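Local coordinates for uncharacterized protein lp_2664 (Lactobacillus plantarum WCFS1, PDB 2PJQ) that is of unknown function but carries an HD domain and so is probably a metal-dependent phosphohydrolase, at residues L57-L62 and Q122-A127. Sequence-based numbering, arbitrary orientation.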
loop_
_atom_site.group_PDB
_atom_site.type_symbol
_atom_site.label_atom_id
_atom_site.label_comp_id
_atom_site.label_asym_id
_atom_site.label_seq_id
_atom_site.Cartn_x
_atom_site.Cartn_y
_atom_site.Cartn_z
ATOM N N LEU B 57 -23.954 -9.113 -12.263
ATOM C CA LEU B 57 -22.767 -9.831 -11.827
ATOM C C LEU B 57 -21.836 -10.034 -12.993
ATOM O O LEU B 57 -20.625 -9.862 -12.856
ATOM C CB LEU B 57 -23.132 -11.180 -11.212
ATOM C CG LEU B 57 -24.194 -11.095 -10.125
ATOM C CD1 LEU B 57 -24.378 -12.456 -9.496
ATOM C CD2 LEU B 57 -23.779 -10.060 -9.088
ATOM N N ALA B 58 -22.410 -10.403 -14.136
ATOM C CA ALA B 58 -21.634 -10.634 -15.344
ATOM C C ALA B 58 -20.750 -9.416 -15.558
ATOM O O ALA B 58 -19.518 -9.535 -15.590
ATOM C CB ALA B 58 -22.554 -10.837 -16.519
ATOM N N ALA B 59 -21.370 -8.241 -15.662
ATOM C CA ALA B 59 -20.614 -7.016 -15.865
ATOM C C ALA B 59 -19.725 -6.758 -14.670
ATOM O O ALA B 59 -18.675 -6.141 -14.802
ATOM C CB ALA B 59 -21.550 -5.826 -16.092
ATOM N N ALA B 60 -20.134 -7.216 -13.495
ATOM C CA ALA B 60 -19.318 -6.999 -12.306
ATOM C C ALA B 60 -18.040 -7.810 -12.416
ATOM O O ALA B 60 -16.948 -7.313 -12.167
ATOM C CB ALA B 60 -20.079 -7.407 -11.076
ATOM N N TRP B 61 -18.197 -9.071 -12.805
ATOM C CA TRP B 61 -17.080 -9.995 -12.960
ATOM C C TRP B 61 -16.101 -9.510 -14.005
ATOM O O TRP B 61 -14.889 -9.597 -13.822
ATOM C CB TRP B 61 -17.577 -11.379 -13.405
ATOM C CG TRP B 61 -18.242 -12.215 -12.354
ATOM C CD1 TRP B 61 -19.528 -12.685 -12.369
ATOM C CD2 TRP B 61 -17.645 -12.716 -11.163
ATOM N NE1 TRP B 61 -19.770 -13.457 -11.251
ATOM C CE2 TRP B 61 -18.628 -13.491 -10.492
ATOM C CE3 TRP B 61 -16.370 -12.591 -10.589
ATOM C CZ2 TRP B 61 -18.375 -14.134 -9.277
ATOM C CZ3 TRP B 61 -16.117 -13.233 -9.384
ATOM C CH2 TRP B 61 -17.118 -13.995 -8.740
ATOM N N LEU B 62 -16.639 -8.978 -15.096
ATOM C CA LEU B 62 -15.820 -8.551 -16.224
ATOM C C LEU B 62 -15.263 -7.134 -16.333
ATOM O O LEU B 62 -14.564 -6.841 -17.292
ATOM C CB LEU B 62 -16.573 -8.893 -17.519
ATOM C CG LEU B 62 -16.983 -10.362 -17.740
ATOM C CD1 LEU B 62 -17.952 -10.451 -18.914
ATOM C CD2 LEU B 62 -15.760 -11.235 -17.996
ATOM N N GLN B 122 -25.388 1.213 -12.639
ATOM C CA GLN B 122 -25.234 1.969 -11.416
ATOM C C GLN B 122 -24.883 1.005 -10.312
ATOM O O GLN B 122 -24.114 1.330 -9.417
ATOM C CB GLN B 122 -26.531 2.685 -11.078
ATOM C CG GLN B 122 -26.896 3.763 -12.091
ATOM C CD GLN B 122 -28.284 4.332 -11.877
ATOM O OE1 GLN B 122 -28.853 4.257 -10.778
ATOM N NE2 GLN B 122 -28.836 4.920 -12.930
ATOM N N VAL B 123 -25.435 -0.199 -10.377
ATOM C CA VAL B 123 -25.138 -1.179 -9.351
ATOM C C VAL B 123 -23.699 -1.701 -9.443
ATOM O O VAL B 123 -23.021 -1.819 -8.430
ATOM C CB VAL B 123 -26.136 -2.352 -9.392
ATOM C CG1 VAL B 123 -25.655 -3.481 -8.488
ATOM C CG2 VAL B 123 -27.496 -1.881 -8.904
ATOM N N VAL B 124 -23.221 -2.006 -10.644
ATOM C CA VAL B 124 -21.854 -2.498 -10.775
ATOM C C VAL B 124 -20.929 -1.397 -10.246
ATOM O O VAL B 124 -20.097 -1.628 -9.364
ATOM C CB VAL B 124 -21.504 -2.825 -12.260
ATOM C CG1 VAL B 124 -20.271 -3.722 -12.339
ATOM C CG2 VAL B 124 -22.669 -3.513 -12.920
ATOM N N GLN B 125 -21.105 -0.189 -10.764
ATOM C CA GLN B 125 -20.292 0.948 -10.348
ATOM C C GLN B 125 -20.261 1.142 -8.825
ATOM O O GLN B 125 -19.185 1.246 -8.217
ATOM C CB GLN B 125 -20.805 2.220 -11.021
ATOM C CG GLN B 125 -20.135 3.471 -10.521
ATOM C CD GLN B 125 -20.541 4.709 -11.290
ATOM O OE1 GLN B 125 -20.101 4.925 -12.421
ATOM N NE2 GLN B 125 -21.386 5.533 -10.675
ATOM N N ASP B 126 -21.437 1.205 -8.210
ATOM C CA ASP B 126 -21.506 1.385 -6.766
ATOM C C ASP B 126 -20.790 0.259 -6.043
ATOM O O ASP B 126 -20.155 0.464 -5.016
ATOM C CB ASP B 126 -22.956 1.440 -6.310
ATOM C CG ASP B 126 -23.602 2.766 -6.618
ATOM O OD1 ASP B 126 -22.858 3.730 -6.914
ATOM O OD2 ASP B 126 -24.846 2.850 -6.547
ATOM N N ALA B 127 -20.889 -0.943 -6.584
ATOM C CA ALA B 127 -20.239 -2.081 -5.968
ATOM C C ALA B 127 -18.726 -1.943 -6.082
ATOM O O ALA B 127 -17.995 -2.119 -5.102
ATOM C CB ALA B 127 -20.694 -3.354 -6.636
#
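Val124 meets Ala59 and Ala60 where helix 119-130 packs against helix 53-62. The valine side chain points at the other helix and has the most surface buried by the contact. CG1 lies over the backbone of Ala60, 3.4 Å from Ala60 CA. Ala60 CB flanks the same methyl, with Val124 CG1 and Ala60 CB 3.9 Å apart. CG2 meets the neighbouring alanine, with 4.1 Å between Val124 CG2 and Ala59 CB. Chi1 of -163° sets CG1 opposite the backbone N of Val124, which turns it onto Ala60 and the Ala59 carbonyl O, and leaves CG2 for the methyl of Ala59. The two alanine methyls differ in direction: Ala59 CB points toward helix 119-130, while that of Ala60 lies to the flank.

No hydrogen bond joins the two segments; the contact is van der Waals packing of the valine methyls on the alanine methyls and on the backbone of Ala59 and Ala60. The small side chains of Ala59 and Ala60 are consistent with the close approach of the backbones, 5.4 Å between Ala60 CA and Val124 CA. The buried area is small, about 115 Å², but all three touching residues are buried. Ile101 of helix 92-102 touches both Ala59 and Val124 and extends the apolar cluster. On the far side of helix 119-130, Asp126 accepts hydrogen bonds from the backbone N of Asn191 and of Thr192, which ties this helix to a later loop.

Both helices lie in the all-helical HD domain. His63 and Asp64 follow segment 57-62 in the chain, and helix 119-130 carries Asp128. With His34, these side chains converge in a pattern consistent with the H...HD...D metal site of this family, although no metal is bound to them here. Val124 lies near that cluster without touching it. The contact is thus helix-to-helix core packing beside the putative HD-domain metal site.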